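Local structure of dimethylsulfoniopropionate lyase (Roseovarius nubinhibens, 4B29) at residues Leu28-Glu33 with Arg86-Ala91; Gly116-Glu119 with Gly125-Leu128; Phe165-Ala170 with Phe182-Ala187. The protein probably cleaves dimethylsulfoniopropionate to release dimethyl sulfide, working as a metal-dependent lyase of the cupin family. All blocks are in the same frame, centred on the assembly; numbering follows the deposited sequence.

Interactions 1 and 2 touch, and interaction 3 stands apart from both, on the opposite side of the chain's centre. The first two have centres 12 Å apart. L28 CD1 lies 3.4 Å from H126 ND1, and L89 CD2 packs 3.7 Å from F118 CZ, so the helix pair rests directly on the strand contact. Interaction 3 borders the zinc site: the side chain of H183 comes within about 4 Å of the bound zinc ion. Its centre is 23 Å from that of interaction 2, although both contacts reach the same mixed sheet. At the nearer end of interaction 2, the E119 side chain is still about 11 Å from the side chain of the zinc ligand E154.

Interaction 1. Residues Leu28-Glu33 with Arg86-Ala91; sequences LTHLLE and RDALVA
An antiparallel helix pair makes this contact, with H30 and L31 on one partner meeting A88 and L89 on the other. The two short segments lie with their axes 8.9 Å apart and run at 156° to each other. They come closest at L31 and A88, whose CA atoms are 5.1 Å apart, and the small side chain of A88 is consistent with so close an approach. From there A88 CB faces into the other helix, 4.0 Å from the L31 CA. The imidazole of H30 flanks the same methyl, its CD2 3.7 Å from A88 CB and NE2 only slightly farther. The ring meets it at a slant, on the solvent side of the contact. In H30 the ring carbon CG stands opposite the backbone N (chi1 172°), which swings the imidazole across toward the other helix.

On the buried side the contact is purely aliphatic. L31 CD1 presses against L89 CD2 at 3.5 Å and lies a little farther from L89 CG, while L31 CD2 is 3.8 Å from L89 CD2. The two leucine side chains pass at an angle, and both methyl groups of L31 meet the one methyl of L89. L89 leaves its helix facing away from the partner, and it is its branched end that comes back to meet L31.

Outside the interface, R86 grips D87 side-on, with NE and NH2 both directed in the guanidinium plane at OD1; Q83 holds the other carboxylate oxygen. Farther along, L31 also packs on L85 and A92 of helix 83-92. L31 and L89 both rest on F118 of strand 115-122, and L32 and T29 lie against F127 of strand 127-128, so the helix pair lies against these strands.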
loop_
_atom_site.group_PDB
_atom_site.type_symbol
_atom_site.label_atom_id
_atom_site.label_comp_id
_atom_site.label_asym_id
_atom_site.label_seq_id
_atom_site.Cartn_x
_atom_site.Cartn_y
_atom_site.Cartn_z
ATOM N N LEU A 28 -12.783 9.376 -2.109
ATOM C CA LEU A 28 -11.735 8.746 -2.960
ATOM C C LEU A 28 -11.087 9.751 -3.870
ATOM O O LEU A 28 -9.897 9.640 -4.178
ATOM C CB LEU A 28 -12.283 7.565 -3.767
ATOM C CG LEU A 28 -12.802 6.420 -2.851
ATOM C CD1 LEU A 28 -13.090 5.201 -3.631
ATOM C CD2 LEU A 28 -11.953 6.097 -1.663
ATOM N N THR A 29 -11.851 10.754 -4.330
ATOM C CA THR A 29 -11.267 11.803 -5.161
ATOM C C THR A 29 -10.281 12.653 -4.346
ATOM O O THR A 29 -9.217 13.007 -4.826
ATOM C CB THR A 29 -12.381 12.647 -5.837
ATOM O OG1 THR A 29 -13.140 11.741 -6.651
ATOM C CG2 THR A 29 -11.761 13.748 -6.714
ATOM N N HIS A 30 -10.642 12.926 -3.078
ATOM C CA HIS A 30 -9.761 13.685 -2.219
ATOM C C HIS A 30 -8.481 12.843 -1.957
ATOM O O HIS A 30 -7.360 13.398 -1.976
ATOM C CB HIS A 30 -10.481 14.039 -0.914
ATOM C CG HIS A 30 -9.570 14.648 0.107
ATOM N ND1 HIS A 30 -9.128 15.956 0.022
ATOM C CD2 HIS A 30 -9.004 14.124 1.226
ATOM C CE1 HIS A 30 -8.336 16.214 1.058
ATOM N NE2 HIS A 30 -8.238 15.119 1.795
ATOM N N LEU A 31 -8.675 11.544 -1.773
ATOM C CA LEU A 31 -7.537 10.623 -1.543
ATOM C C LEU A 31 -6.654 10.628 -2.793
ATOM O O LEU A 31 -5.410 10.665 -2.673
ATOM C CB LEU A 31 -8.011 9.224 -1.239
ATOM C CG LEU A 31 -6.941 8.109 -1.281
ATOM C CD1 LEU A 31 -5.750 8.439 -0.317
ATOM C CD2 LEU A 31 -7.490 6.760 -0.937
ATOM N N LEU A 32 -7.250 10.565 -3.994
ATOM C CA LEU A 32 -6.398 10.573 -5.185
ATOM C C LEU A 32 -5.566 11.832 -5.300
ATOM O O LEU A 32 -4.406 11.790 -5.708
ATOM C CB LEU A 32 -7.265 10.346 -6.457
ATOM C CG LEU A 32 -6.442 10.104 -7.729
ATOM C CD1 LEU A 32 -5.741 8.741 -7.681
ATOM C CD2 LEU A 32 -7.416 10.192 -8.980
ATOM N N GLU A 33 -6.155 12.991 -4.942
ATOM C CA GLU A 33 -5.420 14.241 -4.973
ATOM C C GLU A 33 -4.225 14.183 -3.998
ATOM O O GLU A 33 -3.151 14.649 -4.328
ATOM C CB GLU A 33 -6.353 15.413 -4.610
ATOM C CG GLU A 33 -7.432 15.682 -5.662
ATOM C CD GLU A 33 -8.602 16.554 -5.141
ATOM O OE1 GLU A 33 -8.593 16.963 -3.965
ATOM O OE2 GLU A 33 -9.554 16.805 -5.916
ATOM N N ARG A 86 -2.207 10.426 5.178
ATOM C CA ARG A 86 -2.680 9.474 6.157
ATOM C C ARG A 86 -4.179 9.734 6.461
ATOM O O ARG A 86 -4.973 8.804 6.548
ATOM C CB ARG A 86 -1.907 9.600 7.502
ATOM C CG ARG A 86 -2.369 8.557 8.498
ATOM C CD ARG A 86 -1.861 8.939 9.931
ATOM N NE ARG A 86 -2.483 10.184 10.360
ATOM C CZ ARG A 86 -2.221 10.761 11.542
ATOM N NH1 ARG A 86 -1.335 10.201 12.351
ATOM N NH2 ARG A 86 -2.817 11.902 11.906
ATOM N N ASP A 87 -4.508 11.001 6.712
ATOM C CA ASP A 87 -5.911 11.323 7.100
ATOM C C ASP A 87 -6.864 11.053 5.944
ATOM O O ASP A 87 -8.014 10.587 6.166
ATOM C CB ASP A 87 -6.006 12.775 7.593
ATOM C CG ASP A 87 -5.257 12.987 8.924
ATOM O OD1 ASP A 87 -4.748 11.991 9.524
ATOM O OD2 ASP A 87 -5.206 14.169 9.354
ATOM N N ALA A 88 -6.393 11.298 4.719
ATOM C CA ALA A 88 -7.229 10.971 3.538
ATOM C C ALA A 88 -7.478 9.472 3.428
ATOM O O ALA A 88 -8.565 9.042 3.020
ATOM C CB ALA A 88 -6.597 11.518 2.271
ATOM N N LEU A 89 -6.474 8.647 3.791
ATOM C CA LEU A 89 -6.613 7.222 3.732
ATOM C C LEU A 89 -7.590 6.748 4.795
ATOM O O LEU A 89 -8.405 5.873 4.544
ATOM C CB LEU A 89 -5.241 6.532 3.911
ATOM C CG LEU A 89 -4.419 6.654 2.614
ATOM C CD1 LEU A 89 -2.896 6.353 2.896
ATOM C CD2 LEU A 89 -4.948 5.607 1.590
ATOM N N VAL A 90 -7.473 7.313 6.004
ATOM C CA VAL A 90 -8.404 6.926 7.079
ATOM C C VAL A 90 -9.862 7.299 6.647
ATOM O O VAL A 90 -10.764 6.473 6.810
ATOM C CB VAL A 90 -8.003 7.572 8.421
ATOM C CG1 VAL A 90 -9.113 7.349 9.465
ATOM C CG2 VAL A 90 -6.691 6.920 8.934
ATOM N N ALA A 91 -10.039 8.472 6.058
ATOM C CA ALA A 91 -11.385 8.929 5.627
ATOM C C ALA A 91 -11.924 8.070 4.478
ATOM O O ALA A 91 -13.151 7.872 4.367
ATOM C CB ALA A 91 -11.366 10.400 5.231
#

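Interaction 2. Residues Gly116-Glu119 with Gly125-Leu128; sequences GWFE and GHFL
The polar contact centres on one carbonyl. E119 O accepts the backbone N-H of H126 at 3.2 Å, with an N-H...O angle of 148° and the donor tilted 25° from the carbonyl plane. The same oxygen has G125 CA 3.3 Å away in a CA-H...O contact, and H126 CD2 is close by, 3.5 Å from E119 O. The carboxylate oxygen E119 OE2 comes within 3.2 Å of G125 N, but the angle is too poor for a hydrogen bond. The better partners of this carboxylate lie outside the segments: OE1 forms a salt bridge with R99 NH1 and a hydrogen bond with S124 OG.

Van der Waals contact comes from the E119 side chain. Trans at chi1 (-175°) and extended beyond CG, it runs its methylene CG past G125 CA at 3.7 Å.

Aromatic contact is slight. F118 CD1 meets H126 CD2 obliquely at 4.4 Å, while W98 meets the F118 ring edge-to-face.

The contact joins strand 115-122 to the loop entering strand 127-128, its neighbour in the mixed sheet; helix 24-41 packs on it through L31 on F118 and L28 on H126. H126 NE2 accepts from the backbone N of E97, consistent with a neutral imidazole. The buried E119 carboxylate, facing R99, is probably ionised, its charge met by the arginine.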
loop_
_atom_site.group_PDB
_atom_site.type_symbol
_atom_site.label_atom_id
_atom_site.label_comp_id
_atom_site.label_asym_id
_atom_site.label_seq_id
_atom_site.Cartn_x
_atom_site.Cartn_y
_atom_site.Cartn_z
ATOM N N GLY A 116 -4.792 -5.339 5.660
ATOM C CA GLY A 116 -5.516 -5.495 4.380
ATOM C C GLY A 116 -4.874 -4.555 3.367
ATOM O O GLY A 116 -3.978 -3.782 3.694
ATOM N N TRP A 117 -5.334 -4.624 2.130
ATOM C CA TRP A 117 -4.802 -3.724 1.112
ATOM C C TRP A 117 -5.906 -3.381 0.116
ATOM O O TRP A 117 -6.936 -4.078 0.048
ATOM C CB TRP A 117 -3.625 -4.388 0.352
ATOM C CG TRP A 117 -3.977 -5.574 -0.487
ATOM C CD1 TRP A 117 -4.197 -6.843 -0.066
ATOM C CD2 TRP A 117 -4.147 -5.583 -1.919
ATOM N NE1 TRP A 117 -4.480 -7.670 -1.156
ATOM C CE2 TRP A 117 -4.460 -6.911 -2.298
ATOM C CE3 TRP A 117 -4.051 -4.596 -2.904
ATOM C CZ2 TRP A 117 -4.676 -7.290 -3.644
ATOM C CZ3 TRP A 117 -4.279 -4.964 -4.245
ATOM C CH2 TRP A 117 -4.582 -6.306 -4.586
ATOM N N PHE A 118 -5.657 -2.349 -0.687
ATOM C CA PHE A 118 -6.591 -2.082 -1.767
ATOM C C PHE A 118 -5.838 -1.425 -2.917
ATOM O O PHE A 118 -4.702 -0.941 -2.756
ATOM C CB PHE A 118 -7.765 -1.211 -1.294
ATOM C CG PHE A 118 -7.405 0.222 -0.898
ATOM C CD1 PHE A 118 -7.400 1.286 -1.821
ATOM C CD2 PHE A 118 -7.109 0.509 0.433
ATOM C CE1 PHE A 118 -7.127 2.626 -1.406
ATOM C CE2 PHE A 118 -6.855 1.835 0.846
ATOM C CZ PHE A 118 -6.822 2.896 -0.052
ATOM N N GLU A 119 -6.481 -1.380 -4.088
ATOM C CA GLU A 119 -5.826 -0.778 -5.264
ATOM C C GLU A 119 -6.471 0.573 -5.507
ATOM O O GLU A 119 -7.665 0.660 -5.833
ATOM C CB GLU A 119 -6.023 -1.713 -6.478
ATOM C CG GLU A 119 -5.284 -1.252 -7.759
ATOM C CD GLU A 119 -5.460 -2.273 -8.901
ATOM O OE1 GLU A 119 -5.958 -3.404 -8.684
ATOM O OE2 GLU A 119 -5.340 -1.828 -10.053
ATOM N N GLY A 125 -8.279 -0.507 -10.175
ATOM C CA GLY A 125 -8.277 0.498 -9.112
ATOM C C GLY A 125 -9.648 1.137 -8.923
ATOM O O GLY A 125 -10.593 0.954 -9.733
ATOM N N HIS A 126 -9.788 1.921 -7.862
ATOM C CA HIS A 126 -10.939 2.823 -7.785
ATOM C C HIS A 126 -10.862 3.903 -8.866
ATOM O O HIS A 126 -11.908 4.490 -9.229
ATOM C CB HIS A 126 -10.981 3.450 -6.382
ATOM C CG HIS A 126 -11.476 2.483 -5.372
ATOM N ND1 HIS A 126 -12.826 2.223 -5.217
ATOM C CD2 HIS A 126 -10.826 1.605 -4.574
ATOM C CE1 HIS A 126 -12.980 1.261 -4.323
ATOM N NE2 HIS A 126 -11.783 0.869 -3.919
ATOM N N PHE A 127 -9.659 4.168 -9.387
ATOM C CA PHE A 127 -9.526 4.938 -10.597
ATOM C C PHE A 127 -8.779 4.068 -11.577
ATOM O O PHE A 127 -7.825 3.391 -11.216
ATOM C CB PHE A 127 -8.723 6.203 -10.323
ATOM C CG PHE A 127 -9.437 7.108 -9.344
ATOM C CD1 PHE A 127 -9.241 6.945 -7.969
ATOM C CD2 PHE A 127 -10.311 8.079 -9.807
ATOM C CE1 PHE A 127 -9.954 7.765 -7.048
ATOM C CE2 PHE A 127 -11.004 8.932 -8.894
ATOM C CZ PHE A 127 -10.814 8.761 -7.533
ATOM N N LEU A 128 -9.297 4.002 -12.804
ATOM C CA LEU A 128 -8.718 3.093 -13.813
ATOM C C LEU A 128 -7.634 3.775 -14.616
ATOM O O LEU A 128 -7.760 4.947 -15.051
ATOM C CB LEU A 128 -9.835 2.607 -14.790
ATOM C CG LEU A 128 -11.016 1.860 -14.159
ATOM C CD1 LEU A 128 -11.973 1.360 -15.297
ATOM C CD2 LEU A 128 -10.614 0.641 -13.199
#

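Interaction 3. Residues Phe165-Ala170 with Phe182-Ala187; sequences FHLRNA and FHPANA
The H183 imidazole meets L167 obliquely, its CD2 4.0 Å from L167 CD1, and the two side chains run alongside, pointing opposite ways. Beyond the two segments, H183 stacks on the ring of H189 and meets Y156 with the planes at about 55°. On F182, one face carries P184 N, 3.8 Å above the plane and displaced toward the rim. The F165 ring has a water oxygen at its edge, in plane, and meets Y156 edge-to-face. That water joins the strands: it lies 2.8 Å from H183 NE2 and donates a weak bond to H166 O.

L167 carries the apolar part, and its two methyls divide the work. CD1 touches A187 CB at 3.8 Å as well as H183, while CD2 lies 3.8 Å from F182 O and 4.1 Å from P184 CD. Both segments leave their strands in type II turns, L167 to A170 and P184 to A187; the second turns A187 back so that its CB points toward L167.

H183 is second-shell to the metal: its ND1 is hydrogen-bonded to E154 OE1, and A187 O holds H189 ND1. E154 and H189, with H150, bind the zinc ion. The arrangement is consistent with a cupin metal site, in which H183 and the A187 carbonyl would help orient E154 and H189.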
loop_
_atom_site.group_PDB
_atom_site.type_symbol
_atom_site.label_atom_id
_atom_site.label_comp_id
_atom_site.label_asym_id
_atom_site.label_seq_id
_atom_site.Cartn_x
_atom_site.Cartn_y
_atom_site.Cartn_z
ATOM N N PHE A 165 11.874 -3.641 6.973
ATOM C CA PHE A 165 11.769 -4.197 5.612
ATOM C C PHE A 165 12.936 -5.087 5.261
ATOM O O PHE A 165 14.094 -4.676 5.405
ATOM C CB PHE A 165 11.688 -3.052 4.610
ATOM C CG PHE A 165 10.324 -2.420 4.558
ATOM C CD1 PHE A 165 9.873 -1.532 5.575
ATOM C CD2 PHE A 165 9.448 -2.793 3.520
ATOM C CE1 PHE A 165 8.594 -0.954 5.536
ATOM C CE2 PHE A 165 8.147 -2.200 3.447
ATOM C CZ PHE A 165 7.731 -1.294 4.436
ATOM N N HIS A 166 12.606 -6.309 4.812
ATOM C CA HIS A 166 13.569 -7.334 4.421
ATOM C C HIS A 166 13.537 -7.520 2.910
ATOM O O HIS A 166 12.434 -7.465 2.307
ATOM C CB HIS A 166 13.175 -8.687 5.033
ATOM C CG HIS A 166 12.954 -8.639 6.518
ATOM N ND1 HIS A 166 14.012 -8.587 7.415
ATOM C CD2 HIS A 166 11.821 -8.643 7.256
ATOM C CE1 HIS A 166 13.527 -8.553 8.652
ATOM N NE2 HIS A 166 12.202 -8.599 8.585
ATOM N N LEU A 167 14.702 -7.722 2.321
ATOM C CA LEU A 167 14.770 -7.988 0.855
ATOM C C LEU A 167 15.915 -8.917 0.584
ATOM O O LEU A 167 17.027 -8.682 1.057
ATOM C CB LEU A 167 14.995 -6.636 0.119
ATOM C CG LEU A 167 15.227 -6.669 -1.394
ATOM C CD1 LEU A 167 13.998 -7.277 -2.138
ATOM C CD2 LEU A 167 15.568 -5.258 -1.928
ATOM N N ARG A 168 15.692 -9.971 -0.206
ATOM C CA ARG A 168 16.789 -10.885 -0.488
ATOM C C ARG A 168 17.940 -10.132 -1.151
ATOM O O ARG A 168 17.732 -9.236 -1.992
ATOM C CB ARG A 168 16.317 -12.054 -1.345
ATOM C CG ARG A 168 15.407 -13.071 -0.553
ATOM C CD ARG A 168 16.031 -13.781 0.745
ATOM N NE ARG A 168 17.261 -14.473 0.432
ATOM C CZ ARG A 168 17.371 -15.729 -0.043
ATOM N NH1 ARG A 168 16.292 -16.466 -0.267
ATOM N NH2 ARG A 168 18.583 -16.254 -0.305
ATOM N N ASN A 169 19.169 -10.482 -0.742
ATOM C CA ASN A 169 20.368 -9.910 -1.341
ATOM C C ASN A 169 20.488 -8.398 -1.065
ATOM O O ASN A 169 21.143 -7.695 -1.800
ATOM C CB ASN A 169 20.393 -10.216 -2.859
ATOM C CG ASN A 169 21.686 -9.799 -3.542
ATOM O OD1 ASN A 169 22.795 -10.034 -3.042
ATOM N ND2 ASN A 169 21.543 -9.175 -4.702
ATOM N N ALA A 170 19.859 -7.916 0.008
ATOM C CA ALA A 170 19.950 -6.492 0.345
ATOM C C ALA A 170 19.854 -6.323 1.861
ATOM O O ALA A 170 19.423 -7.233 2.579
ATOM C CB ALA A 170 18.803 -5.691 -0.381
ATOM N N PHE A 182 12.822 0.260 -3.205
ATOM C CA PHE A 182 12.580 -0.419 -4.498
ATOM C C PHE A 182 12.715 -1.939 -4.333
ATOM O O PHE A 182 13.705 -2.425 -3.718
ATOM C CB PHE A 182 13.643 0.063 -5.461
ATOM C CG PHE A 182 13.652 -0.653 -6.782
ATOM C CD1 PHE A 182 12.592 -0.485 -7.662
ATOM C CD2 PHE A 182 14.737 -1.410 -7.159
ATOM C CE1 PHE A 182 12.602 -1.101 -8.917
ATOM C CE2 PHE A 182 14.763 -2.044 -8.459
ATOM C CZ PHE A 182 13.689 -1.878 -9.312
ATOM N N HIS A 183 11.755 -2.692 -4.866
ATOM C CA HIS A 183 11.863 -4.156 -4.909
ATOM C C HIS A 183 12.010 -4.600 -6.350
ATOM O O HIS A 183 11.089 -4.442 -7.140
ATOM C CB HIS A 183 10.609 -4.814 -4.336
ATOM C CG HIS A 183 10.461 -4.604 -2.850
ATOM N ND1 HIS A 183 9.233 -4.600 -2.222
ATOM C CD2 HIS A 183 11.379 -4.314 -1.897
ATOM C CE1 HIS A 183 9.414 -4.384 -0.921
ATOM N NE2 HIS A 183 10.705 -4.226 -0.699
ATOM N N PRO A 184 13.185 -5.107 -6.723
ATOM C CA PRO A 184 13.377 -5.514 -8.108
ATOM C C PRO A 184 12.521 -6.738 -8.427
ATOM O O PRO A 184 12.063 -7.472 -7.534
ATOM C CB PRO A 184 14.867 -5.904 -8.214
ATOM C CG PRO A 184 15.473 -5.528 -6.897
ATOM C CD PRO A 184 14.391 -5.225 -5.866
ATOM N N ALA A 185 12.315 -6.941 -9.736
ATOM C CA ALA A 185 11.497 -8.070 -10.170
ATOM C C ALA A 185 11.891 -9.395 -9.547
ATOM O O ALA A 185 13.099 -9.763 -9.530
ATOM C CB ALA A 185 11.604 -8.191 -11.728
ATOM N N ASN A 186 10.890 -10.137 -9.070
ATOM C CA ASN A 186 11.043 -11.522 -8.547
ATOM C C ASN A 186 11.886 -11.596 -7.233
ATOM O O ASN A 186 12.080 -12.709 -6.719
ATOM C CB ASN A 186 11.720 -12.459 -9.579
ATOM C CG ASN A 186 10.863 -12.708 -10.825
ATOM O OD1 ASN A 186 11.372 -12.666 -12.002
ATOM N ND2 ASN A 186 9.623 -13.023 -10.590
ATOM N N ALA A 187 12.353 -10.457 -6.701
ATOM C CA ALA A 187 13.185 -10.551 -5.483
ATOM C C ALA A 187 12.273 -10.739 -4.256
ATOM O O ALA A 187 11.391 -9.902 -4.025
ATOM C CB ALA A 187 14.052 -9.281 -5.320
HETATM O O HOH W 1 12.126 -4.742 1.668
#